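Local coordinates for NAD(FAD)-dependent dehydrogenase, NirB-family (N-terminal domain) (Clostridium acetobutylicum, PDB 3KLJ), which catalyses the NADH-dependent reduction of rubredoxin through a bound FAD, feeding electrons into a dioxygen-scavenging chain, at residues A124-L130 with C222-A226. Sequence-based numbering, arbitrary orientation.
With FAD (flavin-adenine dinucleotide), chain B.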
ATOM      1  N   ALA A 124       6.089  -3.469  25.461  1.00 19.01           N
ATOM      2  CA  ALA A 124       6.874  -4.086  24.396  1.00 19.14           C
ATOM      3  C   ALA A 124       8.306  -3.567  24.383  1.00 19.36           C
ATOM      4  O   ALA A 124       8.537  -2.359  24.271  1.00 19.46           O
ATOM      5  CB  ALA A 124       6.218  -3.855  23.042  1.00 19.02           C
ATOM      6  N   ASP A 125       9.263  -4.484  24.499  1.00 19.43           N
ATOM      7  CA  ASP A 125      10.673  -4.129  24.358  1.00 19.80           C
ATOM      8  C   ASP A 125      10.994  -3.772  22.911  1.00 19.79           C
ATOM      9  O   ASP A 125      11.584  -2.724  22.638  1.00 20.33           O
ATOM     10  CB  ASP A 125      11.578  -5.262  24.852  1.00 19.84           C
ATOM     11  CG  ASP A 125      12.005  -5.086  26.301  1.00 20.35           C
ATOM     12  OD1 ASP A 125      11.156  -4.724  27.146  1.00 20.66           O
ATOM     13  OD2 ASP A 125      13.198  -5.320  26.598  1.00 20.91           O
ATOM     14  N   GLU A 126      10.595  -4.642  21.990  1.00 19.39           N
ATOM     15  CA  GLU A 126      10.833  -4.420  20.574  1.00 19.24           C
ATOM     16  C   GLU A 126       9.510  -4.405  19.819  1.00 18.73           C
ATOM     17  O   GLU A 126       8.676  -5.296  20.004  1.00 18.40           O
ATOM     18  CB  GLU A 126      11.763  -5.499  20.011  1.00 19.52           C
ATOM     19  CG  GLU A 126      12.289  -5.204  18.597  1.00 21.15           C
ATOM     20  CD  GLU A 126      13.560  -5.978  18.249  1.00 22.98           C
ATOM     21  OE1 GLU A 126      14.026  -6.787  19.084  1.00 24.15           O
ATOM     22  OE2 GLU A 126      14.094  -5.770  17.133  1.00 23.23           O
ATOM     23  N   ILE A 127       9.316  -3.377  18.996  1.00 18.31           N
ATOM     24  CA  ILE A 127       8.167  -3.306  18.098  1.00 18.30           C
ATOM     25  C   ILE A 127       8.636  -3.548  16.673  1.00 17.96           C
ATOM     26  O   ILE A 127       9.609  -2.949  16.222  1.00 18.22           O
ATOM     27  CB  ILE A 127       7.411  -1.946  18.185  1.00 18.32           C
ATOM     28  CG1 ILE A 127       6.649  -1.818  19.507  1.00 18.41           C
ATOM     29  CG2 ILE A 127       6.421  -1.807  17.048  1.00 18.70           C
ATOM     30  CD1 ILE A 127       7.377  -1.009  20.566  1.00 19.33           C
ATOM     31  N   PHE A 128       7.941  -4.437  15.977  1.00 17.52           N
ATOM     32  CA  PHE A 128       8.236  -4.738  14.593  1.00 16.99           C
ATOM     33  C   PHE A 128       7.156  -4.151  13.702  1.00 17.09           C
ATOM     34  O   PHE A 128       6.018  -3.928  14.138  1.00 17.02           O
ATOM     35  CB  PHE A 128       8.315  -6.253  14.378  1.00 16.91           C
ATOM     36  CG  PHE A 128       9.421  -6.913  15.159  1.00 16.57           C
ATOM     37  CD1 PHE A 128       9.184  -7.416  16.429  1.00 15.65           C
ATOM     38  CD2 PHE A 128      10.707  -6.998  14.631  1.00 16.86           C
ATOM     39  CE1 PHE A 128      10.214  -8.010  17.161  1.00 16.84           C
ATOM     40  CE2 PHE A 128      11.746  -7.595  15.356  1.00 17.04           C
ATOM     41  CZ  PHE A 128      11.495  -8.098  16.618  1.00 16.12           C
ATOM     42  N   SER A 129       7.525  -3.879  12.459  1.00 16.66           N
ATOM     43  CA  SER A 129       6.529  -3.705  11.410  1.00 16.68           C
ATOM     44  C   SER A 129       6.997  -4.362  10.136  1.00 16.45           C
ATOM     45  O   SER A 129       8.182  -4.628   9.961  1.00 16.49           O
ATOM     46  CB  SER A 129       6.164  -2.237  11.173  1.00 16.36           C
ATOM     47  OG  SER A 129       7.222  -1.370  11.467  1.00 15.28           O
ATOM     48  N   LEU A 130       6.045  -4.642   9.261  1.00 16.06           N
ATOM     49  CA  LEU A 130       6.341  -5.303   8.020  1.00 15.94           C
ATOM     50  C   LEU A 130       6.254  -4.289   6.887  1.00 15.94           C
ATOM     51  O   LEU A 130       5.156  -3.892   6.473  1.00 16.32           O
ATOM     52  CB  LEU A 130       5.366  -6.466   7.797  1.00 15.88           C
ATOM     53  CG  LEU A 130       5.489  -7.266   6.501  1.00 15.93           C
ATOM     54  CD1 LEU A 130       6.889  -7.871   6.382  1.00 14.56           C
ATOM     55  CD2 LEU A 130       4.409  -8.346   6.432  1.00 15.31           C
ATOM     56  N   CYS A 222       5.854 -11.771  19.836  1.00 13.89           N
ATOM     57  CA  CYS A 222       6.500 -10.889  18.875  1.00 14.29           C
ATOM     58  C   CYS A 222       5.441  -9.855  18.491  1.00 13.89           C
ATOM     59  O   CYS A 222       4.373 -10.210  17.995  1.00 13.40           O
ATOM     60  CB  CYS A 222       6.979 -11.686  17.660  1.00 14.29           C
ATOM     61  SG  CYS A 222       7.325 -10.716  16.179  1.00 15.74           S
ATOM     62  N   VAL A 223       5.716  -8.582  18.768  1.00 13.95           N
ATOM     63  CA  VAL A 223       4.704  -7.547  18.560  1.00 14.18           C
ATOM     64  C   VAL A 223       4.957  -6.752  17.282  1.00 13.89           C
ATOM     65  O   VAL A 223       6.027  -6.161  17.079  1.00 14.02           O
ATOM     66  CB  VAL A 223       4.460  -6.639  19.817  1.00 14.22           C
ATOM     67  CG1 VAL A 223       4.677  -7.424  21.120  1.00 14.61           C
ATOM     68  CG2 VAL A 223       5.329  -5.415  19.804  1.00 15.34           C
ATOM     69  N   ILE A 224       3.962  -6.787  16.406  1.00 13.35           N
ATOM     70  CA  ILE A 224       4.049  -6.166  15.092  1.00 12.89           C
ATOM     71  C   ILE A 224       2.967  -5.100  14.974  1.00 12.44           C
ATOM     72  O   ILE A 224       1.788  -5.381  15.146  1.00 12.48           O
ATOM     73  CB  ILE A 224       3.876  -7.223  13.967  1.00 12.87           C
ATOM     74  CG1 ILE A 224       4.733  -8.460  14.261  1.00 12.83           C
ATOM     75  CG2 ILE A 224       4.229  -6.635  12.618  1.00 12.45           C
ATOM     76  CD1 ILE A 224       4.083  -9.760  13.896  1.00 12.85           C
ATOM     77  N   THR A 225       3.370  -3.870  14.691  1.00 11.97           N
ATOM     78  CA  THR A 225       2.404  -2.805  14.463  1.00 11.15           C
ATOM     79  C   THR A 225       2.113  -2.709  12.972  1.00 11.30           C
ATOM     80  O   THR A 225       3.025  -2.704  12.154  1.00 12.04           O
ATOM     81  CB  THR A 225       2.874  -1.452  15.046  1.00 11.05           C
ATOM     82  OG1 THR A 225       4.204  -1.163  14.592  1.00  9.66           O
ATOM     83  CG2 THR A 225       2.843  -1.497  16.577  1.00 10.43           C
ATOM     84  N   ALA A 226       0.831  -2.703  12.636  1.00 11.37           N
ATOM     85  CA  ALA A 226       0.354  -2.566  11.264  1.00 11.54           C
ATOM     86  C   ALA A 226      -0.642  -1.414  11.318  1.00 11.29           C
ATOM     87  O   ALA A 226      -1.858  -1.618  11.359  1.00 11.05           O
ATOM     88  CB  ALA A 226      -0.319  -3.871  10.805  1.00 11.25           C
TER
HETATM   89  PA  FAD B 401       8.310   0.985  -2.506  1.00 18.30           P
HETATM   90  O1A FAD B 401       8.249   1.350  -1.047  1.00 18.60           O
HETATM   91  O2A FAD B 401       7.839  -0.423  -2.778  1.00 19.35           O
HETATM   92  O5B FAD B 401       9.801   1.178  -3.043  1.00 21.06           O
HETATM   93  C5B FAD B 401      10.523   2.366  -2.772  1.00 20.91           C
HETATM   94  C4B FAD B 401      12.002   2.027  -2.586  1.00 21.12           C
HETATM   95  O4B FAD B 401      12.754   3.230  -2.437  1.00 19.85           O
HETATM   96  C3B FAD B 401      12.226   1.210  -1.316  1.00 21.12           C
HETATM   97  O3B FAD B 401      12.997   0.062  -1.632  1.00 23.72           O
HETATM   98  C2B FAD B 401      12.976   2.136  -0.377  1.00 21.25           C
HETATM   99  O2B FAD B 401      13.939   1.457   0.399  1.00 23.46           O
HETATM  100  C1B FAD B 401      13.645   3.104  -1.341  1.00 20.89           C
HETATM  101  N9A FAD B 401      13.946   4.420  -0.747  1.00 21.12           N
HETATM  102  C8A FAD B 401      13.214   5.103   0.187  1.00 21.82           C
HETATM  103  N7A FAD B 401      13.843   6.272   0.456  1.00 21.27           N
HETATM  104  C5A FAD B 401      14.960   6.350  -0.295  1.00 21.30           C
HETATM  105  C6A FAD B 401      15.957   7.321  -0.400  1.00 21.45           C
HETATM  106  N6A FAD B 401      16.050   8.286   0.517  1.00 20.16           N
HETATM  107  N1A FAD B 401      17.008   7.107  -1.274  1.00 20.91           N
HETATM  108  C2A FAD B 401      17.074   5.952  -2.032  1.00 20.44           C
HETATM  109  N3A FAD B 401      16.088   4.991  -1.913  1.00 21.51           N
HETATM  110  C4A FAD B 401      15.041   5.190  -1.058  1.00 21.55           C
HETATM  111  N1  FAD B 401      -0.464  -3.036  -2.617  1.00 20.18           N
HETATM  112  C2  FAD B 401      -1.554  -3.517  -3.310  1.00 21.45           C
HETATM  113  O2  FAD B 401      -1.987  -2.887  -4.259  1.00 21.38           O
HETATM  114  N3  FAD B 401      -2.142  -4.716  -2.963  1.00 20.29           N
HETATM  115  C4  FAD B 401      -1.650  -5.438  -1.902  1.00 21.27           C
HETATM  116  O4  FAD B 401      -2.208  -6.499  -1.608  1.00 20.99           O
HETATM  117  C4X FAD B 401      -0.551  -4.956  -1.177  1.00 20.65           C
HETATM  118  N5  FAD B 401      -0.029  -5.669  -0.108  1.00 19.24           N
HETATM  119  C5X FAD B 401       1.058  -5.189   0.597  1.00 18.91           C
HETATM  120  C6  FAD B 401       1.575  -5.913   1.680  1.00 18.36           C
HETATM  121  C7  FAD B 401       2.687  -5.417   2.379  1.00 17.62           C
HETATM  122  C7M FAD B 401       3.245  -6.187   3.540  1.00 17.50           C
HETATM  123  C8  FAD B 401       3.267  -4.204   2.005  1.00 17.67           C
HETATM  124  C8M FAD B 401       4.457  -3.644   2.743  1.00 16.29           C
HETATM  125  C9  FAD B 401       2.744  -3.489   0.934  1.00 17.60           C
HETATM  126  C9A FAD B 401       1.643  -3.979   0.224  1.00 19.92           C
HETATM  127  N10 FAD B 401       1.129  -3.261  -0.854  1.00 19.59           N
HETATM  128  C10 FAD B 401       0.040  -3.748  -1.550  1.00 20.39           C
HETATM  129  C1' FAD B 401       1.737  -1.953  -1.242  1.00 19.11           C
HETATM  130  C2' FAD B 401       2.698  -2.075  -2.406  1.00 19.92           C
HETATM  131  O2' FAD B 401       3.797  -2.862  -1.994  1.00 21.00           O
HETATM  132  C3' FAD B 401       3.148  -0.673  -2.762  1.00 19.07           C
HETATM  133  O3' FAD B 401       2.051   0.061  -3.274  1.00 21.52           O
HETATM  134  C4' FAD B 401       4.264  -0.646  -3.794  1.00 19.39           C
HETATM  135  O4' FAD B 401       5.378  -1.405  -3.342  1.00 18.88           O
HETATM  136  C5' FAD B 401       4.708   0.799  -3.981  1.00 18.13           C
HETATM  137  O5' FAD B 401       5.860   0.781  -4.784  1.00 18.38           O
HETATM  138  P   FAD B 401       6.852   2.022  -4.766  1.00 17.46           P
HETATM  139  O1P FAD B 401       7.970   1.765  -5.763  1.00 18.90           O
HETATM  140  O2P FAD B 401       6.111   3.318  -4.986  1.00 18.74           O
HETATM  141  O3P FAD B 401       7.421   2.096  -3.257  1.00 17.98           O
HETATM  142  O   HOH W   1       7.928  -7.655  20.140  1.00 17.78           O
HETATM  143  O   HOH W   2       3.499  -3.726   9.730  1.00 17.00           O
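The F128 ring meets 222-226 in two ways. The backbone O of V223 lies at its edge, in plane, 3.5 Å from F128 CD1. C222 SG sits obliquely to the ring, 4.5 Å from its centroid, a sulfur-aromatic contact. The F128 CG lies beside its own backbone N (chi1 -63°), which keeps the ring close to V223 O. That oxygen also accepts a nearly straight hydrogen bond from F128 N (2.8 Å, 166°). In return, F128 O accepts from T225 N at 2.7 Å and takes a close CA-H of I224. The pairing is parallel at F128 and I224. Beyond this pairing the segments separate, and water fills in: one bridges E126 O and V223 N, the other L130 N and T225 O. V223 CG2 packs on A124 CB (3.7 Å) and I127 CG1, while I127 CG2 lies on the T225 side chain, 3.6 Å from its CG2. Farther along, L130 CD2 reaches the flavin methyl C7M at 3.8 Å. E142 of helix 133-146 touches both F128 and C222. Through its parallel pairing with strand 222-225, strand 127-128 forms one edge of the five-stranded parallel sheet in the Rossmann-type NADH-binding domain of the GR fold.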